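Local coordinates for cadherin-related family member 2 (Homo sapiens, PDB 5CZR), which forms calcium-dependent heterophilic adhesion complexes with CDHR5 on adjacent microvilli and so controls microvillar packing at the apical membrane of epithelial cells, at residues G23-A26 and F27-V30; A65-Y68 and E69-Y72; V80-P83 and Y84-V87. All blocks are in the same frame, centred on the assembly; numbering follows the deposited sequence.

Contact 1 of 3, residues G23-A26 and F27-V30; sequences GAQA and FWLV
Three residues apart, Gln25 and Trp28 bring an amide and an indole together. The glutamine is extended beyond CG, which brings its amide up to the pyrrole part of the indole. The two side chains cross at about a right angle, with amide and ring planes 80° apart. Trp28 NE1 gives its hydrogen to Gln25 OE1 at 3.1 Å, but the bond is weak, bent to 123° at the hydrogen. The tryptophan holds CG anti to its carbonyl carbon, beside its own backbone N, which swings the indole back toward the glutamine. Gln25 NE2 has a stronger partner, donating to Glu59 OE2 on the neighbouring strand. A glutamine suits this place because one amide can accept from the indole and donate to a carboxylate.

Ala26 and Phe27 meet differently. Ala26 CB lies 3.5 Å from Phe27 CD1, and the carbonyl carbon of Ala26 sits at the ring edge, near its plane. The ring is set there by chi1 of 59°, which places CG between backbone N and carbonyl carbon. A methyl is small enough to sit beside the ring when consecutive residues turn to one side. Replacing Phe27 with a serine is likely to open a gap beside Ala26 CB and Val60, taking away the ring that also rests on Val14.

Ala26 and Phe27 both lie opposite Val60, which makes a classic beta bulge, and both are hydrogen-bonded to its backbone; the extra residue lets two consecutive side chains turn inward. The bulge interrupts strand 25-32, which pairs with strands 6-7 and 59-62. Phe27 and Ala26 reach across to Val14 and Leu16 of strand 13-17 in the other sheet, while Ala26 also meets Phe51 of strand 51-53.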
# COMPACT_ATOMS: atom_id res chain seq x y z
N GLY A 23 12.71 -5.00 -16.18
CA GLY A 23 12.91 -5.98 -17.25
C GLY A 23 11.66 -6.31 -18.04
O GLY A 23 11.75 -6.75 -19.18
N ALA A 24 10.50 -6.11 -17.44
CA ALA A 24 9.23 -6.46 -18.10
C ALA A 24 8.87 -5.44 -19.19
O ALA A 24 9.15 -4.25 -19.05
CB ALA A 24 8.12 -6.47 -17.08
N GLN A 25 8.14 -5.91 -20.21
CA GLN A 25 7.47 -5.01 -21.14
C GLN A 25 6.49 -4.08 -20.39
O GLN A 25 5.66 -4.52 -19.61
CB GLN A 25 6.70 -5.79 -22.20
CG GLN A 25 5.91 -4.89 -23.11
CD GLN A 25 5.17 -5.67 -24.16
OE1 GLN A 25 3.95 -5.56 -24.31
NE2 GLN A 25 5.91 -6.45 -24.94
N ALA A 26 6.64 -2.78 -20.63
CA ALA A 26 5.75 -1.78 -20.07
C ALA A 26 4.64 -1.40 -21.06
O ALA A 26 3.47 -1.41 -20.72
CB ALA A 26 6.56 -0.55 -19.69
N PHE A 27 5.03 -1.07 -22.29
CA PHE A 27 4.09 -0.72 -23.36
C PHE A 27 4.87 -0.58 -24.68
O PHE A 27 6.11 -0.73 -24.70
CB PHE A 27 3.35 0.61 -23.06
CG PHE A 27 4.27 1.79 -22.88
CD1 PHE A 27 5.02 1.93 -21.71
CD2 PHE A 27 4.42 2.73 -23.87
CE1 PHE A 27 5.86 3.03 -21.52
CE2 PHE A 27 5.27 3.80 -23.69
CZ PHE A 27 5.97 3.97 -22.51
N TRP A 28 4.13 -0.35 -25.75
CA TRP A 28 4.66 -0.18 -27.09
C TRP A 28 4.51 1.27 -27.50
O TRP A 28 3.40 1.84 -27.40
CB TRP A 28 3.91 -1.08 -28.08
CG TRP A 28 4.26 -2.53 -27.94
CD1 TRP A 28 3.70 -3.42 -27.07
CD2 TRP A 28 5.28 -3.25 -28.65
NE1 TRP A 28 4.29 -4.66 -27.22
CE2 TRP A 28 5.26 -4.58 -28.19
CE3 TRP A 28 6.17 -2.90 -29.68
CZ2 TRP A 28 6.14 -5.58 -28.68
CZ3 TRP A 28 7.06 -3.90 -30.18
CH2 TRP A 28 7.03 -5.21 -29.68
N LEU A 29 5.60 1.90 -27.92
CA LEU A 29 5.51 3.17 -28.63
C LEU A 29 5.12 2.89 -30.07
O LEU A 29 5.72 2.04 -30.72
CB LEU A 29 6.84 3.93 -28.58
CG LEU A 29 7.23 4.53 -27.23
CD1 LEU A 29 8.68 4.96 -27.24
CD2 LEU A 29 6.32 5.70 -26.90
N VAL A 30 4.09 3.59 -30.55
CA VAL A 30 3.54 3.35 -31.87
C VAL A 30 3.27 4.69 -32.56
O VAL A 30 2.69 5.61 -31.99
CB VAL A 30 2.23 2.52 -31.86
CG1 VAL A 30 1.98 1.90 -33.23
CG2 VAL A 30 2.22 1.41 -30.83

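Contact 2 of 3, residues A65-Y68 and E69-Y72; sequences ALDY and ETLY. With CA (calcium ion), chain F; CA (calcium ion), chain G.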
# COMPACT_ATOMS: atom_id res chain seq x y z
N ALA A 65 12.65 0.71 -11.00
CA ALA A 65 11.38 0.43 -10.27
C ALA A 65 10.53 1.67 -10.14
O ALA A 65 11.03 2.73 -9.86
CB ALA A 65 11.64 -0.20 -8.86
N LEU A 66 9.23 1.49 -10.38
CA LEU A 66 8.19 2.46 -10.08
C LEU A 66 7.83 2.39 -8.61
O LEU A 66 8.11 1.41 -7.95
CB LEU A 66 6.93 2.17 -10.92
CG LEU A 66 7.14 2.10 -12.44
CD1 LEU A 66 5.85 1.71 -13.16
CD2 LEU A 66 7.63 3.45 -12.97
N ASP A 67 7.17 3.43 -8.11
CA ASP A 67 6.61 3.41 -6.73
C ASP A 67 5.56 4.51 -6.61
O ASP A 67 5.90 5.69 -6.70
CB ASP A 67 7.72 3.58 -5.69
CG ASP A 67 7.22 3.57 -4.27
OD1 ASP A 67 6.02 3.29 -4.04
OD2 ASP A 67 8.03 3.83 -3.35
N TYR A 68 4.30 4.11 -6.47
CA TYR A 68 3.18 5.05 -6.33
C TYR A 68 3.39 5.97 -5.14
O TYR A 68 3.02 7.14 -5.20
CB TYR A 68 1.86 4.29 -6.17
CG TYR A 68 0.65 5.18 -6.09
CD1 TYR A 68 -0.05 5.57 -7.25
CD2 TYR A 68 0.20 5.64 -4.86
CE1 TYR A 68 -1.16 6.40 -7.19
CE2 TYR A 68 -0.91 6.48 -4.78
CZ TYR A 68 -1.59 6.85 -5.95
OH TYR A 68 -2.67 7.68 -5.84
N GLU A 69 4.02 5.46 -4.08
CA GLU A 69 4.16 6.21 -2.85
C GLU A 69 5.21 7.32 -2.99
O GLU A 69 5.31 8.16 -2.13
CB GLU A 69 4.51 5.25 -1.69
CG GLU A 69 3.32 4.49 -1.08
CD GLU A 69 2.71 3.43 -1.98
OE1 GLU A 69 3.43 2.64 -2.58
OE2 GLU A 69 1.48 3.34 -2.09
N THR A 70 5.98 7.30 -4.07
CA THR A 70 7.14 8.21 -4.24
C THR A 70 6.96 9.17 -5.43
O THR A 70 7.31 10.32 -5.32
CB THR A 70 8.40 7.35 -4.39
OG1 THR A 70 8.77 6.91 -3.09
CG2 THR A 70 9.58 8.08 -5.00
N LEU A 71 6.38 8.66 -6.52
CA LEU A 71 6.20 9.40 -7.77
C LEU A 71 5.01 8.80 -8.51
O LEU A 71 5.13 7.76 -9.17
CB LEU A 71 7.48 9.24 -8.60
CG LEU A 71 7.60 10.07 -9.85
CD1 LEU A 71 7.57 11.57 -9.51
CD2 LEU A 71 8.89 9.73 -10.57
N TYR A 72 3.83 9.39 -8.32
CA TYR A 72 2.60 8.73 -8.75
C TYR A 72 2.22 9.03 -10.17
O TYR A 72 1.44 8.32 -10.78
CB TYR A 72 1.44 9.04 -7.78
CG TYR A 72 0.72 10.40 -8.02
CD1 TYR A 72 1.42 11.61 -8.20
CD2 TYR A 72 -0.65 10.45 -8.14
CE1 TYR A 72 0.77 12.80 -8.49
CE2 TYR A 72 -1.34 11.65 -8.38
CZ TYR A 72 -0.63 12.82 -8.58
OH TYR A 72 -1.30 13.99 -8.84
CA CA F . 5.12 1.49 -3.47
CA CA G . 0.94 1.15 -2.83
O HOH W 1 6.96 5.88 -9.66
O HOH W 2 6.85 0.43 -4.38
O HOH W 3 5.63 1.26 -1.37
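Asp67 and Glu69 are joined first by metal. Asp67 OD1 binds one calcium ion at 2.1 Å, and Glu69 OE1 holds the same ion at 2.2 Å, with two waters beside it. Glu69 OE2 reaches a second calcium at 2.4 Å, so a single carboxylate bridges two ions. The glutamate is bent at chi2 (70°), which brings its two oxygens to two ions, while Asp67 gives OD1 to one. Glu18 and Asp100 complete the first site, and Asp97, Asp133 and Arg98 O take part in the second.

Hydrogen bonds fold the loop. Asp67 OD1 also accepts from Glu69 N, met from above the carboxylate plane, an Asx turn. OD2 takes the hydroxyl of Thr70 at 3.2 Å. The carbonyl of Asp67 is gripped twice, by Leu71 N at 3.0 Å and by Thr70 N, and a water links Asp67 N to Leu71 O.

The apolar contact is a CH-pi one: Tyr72 CB stands over one face of the Tyr68 ring, 4.0 Å from its centroid and offset toward the rim.

The sequence fits the Asp-X-Glu calcium motif of cadherins. The calcium ions would probably keep both carboxylates ionised, with the N-H of Glu69 and the hydroxyl of Thr70 adding to this for Asp67. The turn's bonds would probably steady these acids; the ion that Glu69 shares with Asp133 links the two cadherin domains.

Contact 3 of 3, residues V80-P83 and Y84-V87; sequences VSDP and YIQV. With CA (calcium ion), chain E.
The tip of the beta hairpin between strands 73-81 and 86-96 carries part of a calcium site at the N-terminal end of the first cadherin domain, and Asp82 meets Tyr84 and Ile85 there. Asp82 OD1 accepts two backbone bonds, from Tyr84 N and from Ile85 N, both at 2.8 Å. The first donor stands above the carboxylate plane, the second nearly along the C-O direction, so OD1 is gripped from two directions; the bond from Tyr84 N closes an Asx turn. Asp82 OD2 binds the calcium ion at 2.5 Å. A chi1 of 70° sets CG between backbone N and carbonyl carbon, and from there the carboxylate can serve both the loop and the metal. Asn2, Val3 O, Asp33, Asp35 and Asp37 complete the site.

Pro83 CB lies squarely over the centre of the Tyr84 ring, 3.9 Å from the centroid, a CH-pi contact. Proline is apt here: its fixed phi suits the turn and its ring offers a C-H to the aromatic face. Val80 and Val87 form an antiparallel hydrogen-bonded pair, Val80 N to Val87 O and Val87 N to Val80 O, both at 2.8 Å, with side chains alongside. Ser81 pairs with Gln86, whose NE2 reaches Ser79 OG.

With one oxygen holding the turn and the other the metal, Asp82 couples the hairpin to the calcium site; both kinds of partner would probably favour its ionised form.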
# COMPACT_ATOMS: atom_id res chain seq x y z
N VAL A 80 9.94 9.69 -32.05
CA VAL A 80 9.92 8.85 -33.22
C VAL A 80 10.62 9.58 -34.37
O VAL A 80 10.43 10.77 -34.58
CB VAL A 80 8.49 8.44 -33.61
CG1 VAL A 80 7.61 9.66 -33.88
CG2 VAL A 80 8.52 7.52 -34.83
N SER A 81 11.42 8.84 -35.12
CA SER A 81 12.22 9.40 -36.18
C SER A 81 12.02 8.59 -37.45
O SER A 81 12.11 7.35 -37.40
CB SER A 81 13.68 9.36 -35.80
OG SER A 81 13.92 10.21 -34.70
N ASP A 82 11.71 9.24 -38.57
CA ASP A 82 11.89 8.57 -39.87
C ASP A 82 13.37 8.82 -40.26
O ASP A 82 14.16 9.24 -39.39
CB ASP A 82 10.81 8.97 -40.89
CG ASP A 82 10.93 10.41 -41.37
OD1 ASP A 82 11.95 11.10 -41.11
OD2 ASP A 82 9.98 10.85 -42.01
N PRO A 83 13.79 8.50 -41.50
CA PRO A 83 15.21 8.74 -41.86
C PRO A 83 15.60 10.21 -41.91
O PRO A 83 16.79 10.52 -41.78
CB PRO A 83 15.33 8.11 -43.24
CG PRO A 83 14.23 7.09 -43.30
CD PRO A 83 13.10 7.69 -42.52
N TYR A 84 14.61 11.12 -42.00
CA TYR A 84 14.84 12.54 -42.27
C TYR A 84 14.56 13.51 -41.12
O TYR A 84 15.17 14.56 -41.04
CB TYR A 84 13.99 12.96 -43.47
CG TYR A 84 13.97 11.91 -44.54
CD1 TYR A 84 15.08 11.74 -45.39
CD2 TYR A 84 12.88 11.08 -44.71
CE1 TYR A 84 15.08 10.76 -46.37
CE2 TYR A 84 12.87 10.11 -45.70
CZ TYR A 84 13.98 9.95 -46.50
OH TYR A 84 13.97 8.98 -47.45
N ILE A 85 13.61 13.17 -40.24
CA ILE A 85 13.23 14.08 -39.17
C ILE A 85 12.94 13.35 -37.86
O ILE A 85 12.35 12.25 -37.86
CB ILE A 85 12.04 14.97 -39.62
CG1 ILE A 85 11.83 16.12 -38.61
CG2 ILE A 85 10.77 14.14 -39.89
CD1 ILE A 85 10.82 17.19 -39.06
N GLN A 86 13.30 14.00 -36.76
CA GLN A 86 13.02 13.53 -35.44
C GLN A 86 11.81 14.25 -34.87
O GLN A 86 11.74 15.45 -34.96
CB GLN A 86 14.24 13.80 -34.55
CG GLN A 86 14.02 13.33 -33.13
CD GLN A 86 15.22 13.44 -32.24
OE1 GLN A 86 16.16 14.21 -32.50
NE2 GLN A 86 15.21 12.64 -31.15
N VAL A 87 10.85 13.51 -34.32
CA VAL A 87 9.61 14.07 -33.77
C VAL A 87 9.48 13.67 -32.29
O VAL A 87 9.57 12.50 -31.96
CB VAL A 87 8.37 13.53 -34.56
CG1 VAL A 87 7.02 13.95 -33.92
CG2 VAL A 87 8.44 13.97 -36.02
CA CA E . 8.26 10.17 -43.62

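All three contacts lie in the first cadherin domain and follow one another in series along the chain. Contacts 2 and 3 serve calcium at different ends of the domain: their centres are 32 Å apart and their nearest atoms about 20 Å. Contact 2 faces the junction with the second domain, which contributes Asp133, while contact 3 lies at the N-terminal tip with Asn2. Contact 1, which binds no metal, has its centre 18 Å from that of contact 2 and 20 Å from that of contact 3, with nearest atoms about 7 and 6 Å away. The first domain is required for binding CDHR5, and these metal sites bracket it.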